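Local coordinates for legionella ubiquitin-specific protease A domain-containing protein (Legionella pneumophila subsp. pneumophila, PDB 5DGG) that probably acts as a ubiquitin-specific cysteine protease among the effectors of Legionella, with this chain forming its central, LupA-type domain, at residues A[86-90]-A[127-132]; A[122-126]-A[162-167]. One frame throughout, in Å; residues are numbered along the deposited sequence.

Contact 1: A[86-90]-A[127-132]; sequences FDPYG and GDAYSC
Tyr89 CG stands anti to its own carbonyl carbon (chi1 -82°), carrying the ring out of the 87-90 turn and over Gly127, while the matching rotamer of Cys132 (chi1 -72°) brings SG up beside the same ring. Gly127 lies over one face, its CA 3.9 Å from the centroid of the Tyr89 ring in a CH-pi contact. SG approaches obliquely, 3.7 Å from Tyr89 CE1, a sulfur-aromatic contact. Although Tyr89 OH comes within 3.0 Å of Ala129 N, the angle is too poor for a hydrogen bond, and the hydroxyl rests against the Asp128-Ala129 peptide. Pro88 packs on Cys132 itself, its CG 3.9 Å from Cys132 CB. One water joins the backbones, donating to Pro88 O and accepting from Gly127 N, at 2.8 Å from each of these two atoms.

Asp87 does not reach across; it holds the turn in shape. Its OD1 takes the Tyr89 N-H at 2.8 Å in an Asx turn, on the anti side of the carboxylate, within a type I beta turn that runs to Gly90. The same OD1 is hydrogen-bonded to His63 NE2, and OD2 forms a salt bridge with Arg65.

Cys132 begins helix 132-146 and its side chain touches His63. A cysteine at a helix start, a histidine beside it and an aspartate behind the histidine are the layout of a clan CA catalytic triad, so this contact probably frames the active site, with Tyr89 walling one flank of the thiol.

Contact 2: A[122-126]-A[162-167]; sequences PKHPQ and LDNLGN
The loop 122-126 runs past the end of helix 156-165, coming closest where Gly166 breaks the helix with positive phi (58°) and its CA lies 4.7 Å from His124 CA. Having no side chain there, Gly166 can meet His124 O with its CA, a C-H...O contact of 3.5 Å. Two waters join the backbones: one accepts from His124 N and donates to Leu162 O, the other donates to His124 O and accepts from Asn167 N.

Three side chains then bridge to the helix end. Lys123 stretches out, extended beyond CG, and crosses Asp163 so that NZ reaches Asp163 OD1 at 2.9 Å on the syn side of the carboxylate, a salt bridge whose lysine is exposed to solvent. His124 turns its ring edge to the last helical turn; NE2 makes a weak, bent hydrogen bond of 2.9 Å to Asp163 O, and Asn164 O lies over a ring face. At the far end Gln126 CG is anti to the backbone N (chi1 170°), which sends the extended chain to Asn167. Asn167 ND2 gives a nearly straight bond of 2.8 Å to Gln126 OE1, in its own amide plane but tilted from the carbonyl plane of Gln126, the two amides being turned 71° apart. Gln126 OE1 is also bonded to Ser131 OG, and Asn167 OD1 accepts from Arg173 N, at the start of helix 171-183.

Pro122, Gln126, Leu162 and Asn167 all touch Phe135 of helix 132-146, so the loop leaving strand 115-120 is fastened to the end of helix 156-165 across the start of that helix.

The centres of the two contacts lie about 10 Å apart, on the same side of the chain's centre. Their segments alternate along the chain: 86-90, then 122-126 and 127-132, then 162-167. Segments 122-126 and 127-132 follow one another directly in the connection from strand 115-120, ending on the first residue of helix 132-146, so contact 1 ties that connection to the turn that follows strand 81-86, and contact 2 ties it to helix 156-165. The Gln126-Ser131 bond is shared between them, and Pro88 O packs on Pro122 and Pro125. The run leading to the probable catalytic cysteine thus meets a turn off the sheet in one contact and a helix end in the other.

Contact 1: A[86-90]-A[127-132]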
loop_
_atom_site.group_PDB
_atom_site.type_symbol
_atom_site.label_atom_id
_atom_site.label_comp_id
_atom_site.label_asym_id
_atom_site.label_seq_id
_atom_site.Cartn_x
_atom_site.Cartn_y
_atom_site.Cartn_z
ATOM N N PHE A 86 -0.990 6.510 2.814
ATOM C CA PHE A 86 -2.272 6.655 2.091
ATOM C C PHE A 86 -3.416 6.078 2.925
ATOM O O PHE A 86 -3.365 4.939 3.353
ATOM C CB PHE A 86 -2.202 5.929 0.740
ATOM C CG PHE A 86 -3.513 5.786 0.036
ATOM C CD1 PHE A 86 -4.040 6.833 -0.686
ATOM C CD2 PHE A 86 -4.221 4.590 0.111
ATOM C CE1 PHE A 86 -5.245 6.689 -1.355
ATOM C CE2 PHE A 86 -5.402 4.437 -0.563
ATOM C CZ PHE A 86 -5.914 5.492 -1.313
ATOM N N ASP A 87 -4.432 6.888 3.154
ATOM C CA ASP A 87 -5.630 6.414 3.807
ATOM C C ASP A 87 -6.827 6.610 2.850
ATOM O O ASP A 87 -7.089 7.731 2.384
ATOM C CB ASP A 87 -5.800 7.224 5.079
ATOM C CG ASP A 87 -6.947 6.750 5.934
ATOM O OD1 ASP A 87 -7.990 6.341 5.394
ATOM O OD2 ASP A 87 -6.820 6.825 7.175
ATOM N N PRO A 88 -7.554 5.516 2.523
ATOM C CA PRO A 88 -8.722 5.603 1.650
ATOM C C PRO A 88 -9.727 6.704 2.042
ATOM O O PRO A 88 -10.443 7.218 1.166
ATOM C CB PRO A 88 -9.354 4.225 1.805
ATOM C CG PRO A 88 -8.188 3.338 2.053
ATOM C CD PRO A 88 -7.274 4.136 2.904
ATOM N N TYR A 89 -9.781 7.086 3.306
ATOM C CA TYR A 89 -10.805 8.088 3.750
ATOM C C TYR A 89 -10.348 9.495 3.453
ATOM O O TYR A 89 -11.162 10.404 3.355
ATOM C CB TYR A 89 -11.119 8.018 5.246
ATOM C CG TYR A 89 -12.107 6.959 5.682
ATOM C CD1 TYR A 89 -12.363 5.838 4.916
ATOM C CD2 TYR A 89 -12.750 7.071 6.907
ATOM C CE1 TYR A 89 -13.200 4.824 5.382
ATOM C CE2 TYR A 89 -13.631 6.092 7.358
ATOM C CZ TYR A 89 -13.863 4.977 6.586
ATOM O OH TYR A 89 -14.724 3.995 7.041
ATOM N N GLY A 90 -9.045 9.675 3.310
ATOM C CA GLY A 90 -8.485 10.992 3.085
ATOM C C GLY A 90 -7.217 11.122 3.894
ATOM O O GLY A 90 -6.966 10.316 4.789
ATOM N N GLY A 127 -15.436 6.830 2.055
ATOM C CA GLY A 127 -15.564 7.027 3.487
ATOM C C GLY A 127 -16.342 5.929 4.199
ATOM O O GLY A 127 -16.910 6.183 5.241
ATOM N N ASP A 128 -16.372 4.722 3.640
ATOM C CA ASP A 128 -17.038 3.548 4.247
ATOM C C ASP A 128 -15.983 2.483 4.611
ATOM O O ASP A 128 -15.028 2.272 3.852
ATOM C CB ASP A 128 -18.011 2.923 3.254
ATOM C CG ASP A 128 -19.202 3.813 2.950
ATOM O OD1 ASP A 128 -19.542 4.654 3.790
ATOM O OD2 ASP A 128 -19.797 3.652 1.865
ATOM N N ALA A 129 -16.167 1.780 5.717
ATOM C CA ALA A 129 -15.132 0.840 6.170
ATOM C C ALA A 129 -14.855 -0.281 5.155
ATOM O O ALA A 129 -13.681 -0.645 4.900
ATOM C CB ALA A 129 -15.529 0.249 7.529
ATOM N N TYR A 130 -15.932 -0.818 4.560
ATOM C CA TYR A 130 -15.801 -2.039 3.773
ATOM C C TYR A 130 -14.874 -1.931 2.556
ATOM O O TYR A 130 -14.380 -2.939 2.123
ATOM C CB TYR A 130 -17.159 -2.594 3.324
ATOM C CG TYR A 130 -17.779 -1.895 2.146
ATOM C CD1 TYR A 130 -17.702 -2.444 0.860
ATOM C CD2 TYR A 130 -18.473 -0.693 2.297
ATOM C CE1 TYR A 130 -18.259 -1.800 -0.237
ATOM C CE2 TYR A 130 -19.020 -0.045 1.201
ATOM C CZ TYR A 130 -18.920 -0.613 -0.055
ATOM O OH TYR A 130 -19.505 -0.002 -1.132
ATOM N N SER A 131 -14.677 -0.731 1.997
ATOM C CA SER A 131 -13.966 -0.605 0.733
ATOM C C SER A 131 -12.493 -0.138 0.899
ATOM O O SER A 131 -11.851 0.117 -0.087
ATOM C CB SER A 131 -14.708 0.323 -0.212
ATOM O OG SER A 131 -14.867 1.620 0.348
ATOM N N CYS A 132 -11.954 -0.105 2.122
ATOM C CA CYS A 132 -10.608 0.426 2.330
ATOM C C CYS A 132 -9.588 -0.456 1.620
ATOM O O CYS A 132 -8.652 0.049 1.082
ATOM C CB CYS A 132 -10.276 0.545 3.813
ATOM S SG CYS A 132 -11.145 1.862 4.697
HETATM O O HOH W 1 -12.939 5.897 1.083
#

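Contact 2: A[122-126]-A[162-167]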
loop_
_atom_site.group_PDB
_atom_site.type_symbol
_atom_site.label_atom_id
_atom_site.label_comp_id
_atom_site.label_asym_id
_atom_site.label_seq_id
_atom_site.Cartn_x
_atom_site.Cartn_y
_atom_site.Cartn_z
ATOM N N PRO A 122 -7.376 9.412 -1.658
ATOM C CA PRO A 122 -7.754 9.343 -3.043
ATOM C C PRO A 122 -8.522 10.556 -3.550
ATOM O O PRO A 122 -9.043 11.332 -2.775
ATOM C CB PRO A 122 -8.672 8.096 -3.099
ATOM C CG PRO A 122 -9.288 8.068 -1.749
ATOM C CD PRO A 122 -8.282 8.644 -0.789
ATOM N N LYS A 123 -8.604 10.663 -4.861
ATOM C CA LYS A 123 -9.428 11.710 -5.513
ATOM C C LYS A 123 -10.890 11.568 -5.142
ATOM O O LYS A 123 -11.560 12.569 -4.875
ATOM C CB LYS A 123 -9.313 11.619 -7.018
ATOM C CG LYS A 123 -7.922 11.907 -7.535
ATOM C CD LYS A 123 -7.892 12.011 -9.060
ATOM C CE LYS A 123 -6.573 12.639 -9.493
ATOM N NZ LYS A 123 -6.185 12.205 -10.858
ATOM N N HIS A 124 -11.384 10.330 -5.098
ATOM C CA HIS A 124 -12.823 10.083 -4.874
ATOM C C HIS A 124 -13.077 9.113 -3.700
ATOM O O HIS A 124 -13.525 7.967 -3.884
ATOM C CB HIS A 124 -13.490 9.568 -6.171
ATOM C CG HIS A 124 -13.066 10.290 -7.410
ATOM N ND1 HIS A 124 -13.525 11.540 -7.751
ATOM C CD2 HIS A 124 -12.217 9.927 -8.398
ATOM C CE1 HIS A 124 -12.975 11.923 -8.890
ATOM N NE2 HIS A 124 -12.197 10.949 -9.316
ATOM N N PRO A 125 -12.817 9.568 -2.473
ATOM C CA PRO A 125 -12.987 8.690 -1.327
ATOM C C PRO A 125 -14.451 8.363 -1.115
ATOM O O PRO A 125 -15.315 9.183 -1.449
ATOM C CB PRO A 125 -12.483 9.529 -0.164
ATOM C CG PRO A 125 -12.663 10.930 -0.605
ATOM C CD PRO A 125 -12.397 10.912 -2.075
ATOM N N GLN A 126 -14.735 7.175 -0.588
ATOM C CA GLN A 126 -16.111 6.783 -0.291
ATOM C C GLN A 126 -16.435 7.016 1.189
ATOM O O GLN A 126 -17.576 7.316 1.533
ATOM C CB GLN A 126 -16.316 5.321 -0.689
ATOM C CG GLN A 126 -17.627 4.707 -0.225
ATOM C CD GLN A 126 -17.858 3.297 -0.772
ATOM O OE1 GLN A 126 -16.923 2.529 -0.981
ATOM N NE2 GLN A 126 -19.132 2.944 -0.992
ATOM N N LEU A 162 -10.446 3.465 -10.037
ATOM C CA LEU A 162 -10.128 4.327 -8.888
ATOM C C LEU A 162 -10.015 5.789 -9.267
ATOM O O LEU A 162 -10.618 6.668 -8.629
ATOM C CB LEU A 162 -8.798 3.905 -8.261
ATOM C CG LEU A 162 -8.221 4.865 -7.192
ATOM C CD1 LEU A 162 -9.046 4.832 -5.951
ATOM C CD2 LEU A 162 -6.817 4.451 -6.828
ATOM N N ASP A 163 -9.237 6.069 -10.298
ATOM C CA ASP A 163 -8.946 7.456 -10.644
ATOM C C ASP A 163 -10.151 8.268 -11.083
ATOM O O ASP A 163 -10.246 9.476 -10.800
ATOM C CB ASP A 163 -7.935 7.498 -11.772
ATOM C CG ASP A 163 -7.373 8.871 -11.971
ATOM O OD1 ASP A 163 -6.589 9.324 -11.122
ATOM O OD2 ASP A 163 -7.739 9.530 -12.960
ATOM N N ASN A 164 -11.067 7.618 -11.802
ATOM C CA ASN A 164 -12.213 8.331 -12.355
ATOM C C ASN A 164 -13.462 8.199 -11.559
ATOM O O ASN A 164 -14.243 9.141 -11.559
ATOM C CB ASN A 164 -12.441 7.890 -13.801
ATOM C CG ASN A 164 -11.246 8.233 -14.663
ATOM O OD1 ASN A 164 -11.064 9.371 -15.013
ATOM N ND2 ASN A 164 -10.382 7.267 -14.921
ATOM N N LEU A 165 -13.658 7.054 -10.887
ATOM C CA LEU A 165 -14.921 6.756 -10.196
ATOM C C LEU A 165 -14.878 6.527 -8.682
ATOM O O LEU A 165 -15.936 6.445 -8.053
ATOM C CB LEU A 165 -15.520 5.493 -10.787
ATOM C CG LEU A 165 -15.948 5.634 -12.243
ATOM C CD1 LEU A 165 -16.184 4.246 -12.849
ATOM C CD2 LEU A 165 -17.200 6.503 -12.303
ATOM N N GLY A 166 -13.693 6.322 -8.113
ATOM C CA GLY A 166 -13.605 5.865 -6.717
ATOM C C GLY A 166 -14.364 4.559 -6.642
ATOM O O GLY A 166 -14.173 3.677 -7.500
ATOM N N ASN A 167 -15.228 4.442 -5.648
ATOM C CA ASN A 167 -16.130 3.287 -5.533
ATOM C C ASN A 167 -17.603 3.679 -5.617
ATOM O O ASN A 167 -18.486 3.043 -5.029
ATOM C CB ASN A 167 -15.853 2.503 -4.268
ATOM C CG ASN A 167 -16.528 1.154 -4.275
ATOM O OD1 ASN A 167 -16.580 0.467 -5.315
ATOM N ND2 ASN A 167 -17.068 0.769 -3.126
HETATM O O HOH W 2 -10.046 8.116 -6.266
HETATM O O HOH W 3 -15.947 6.474 -3.953
#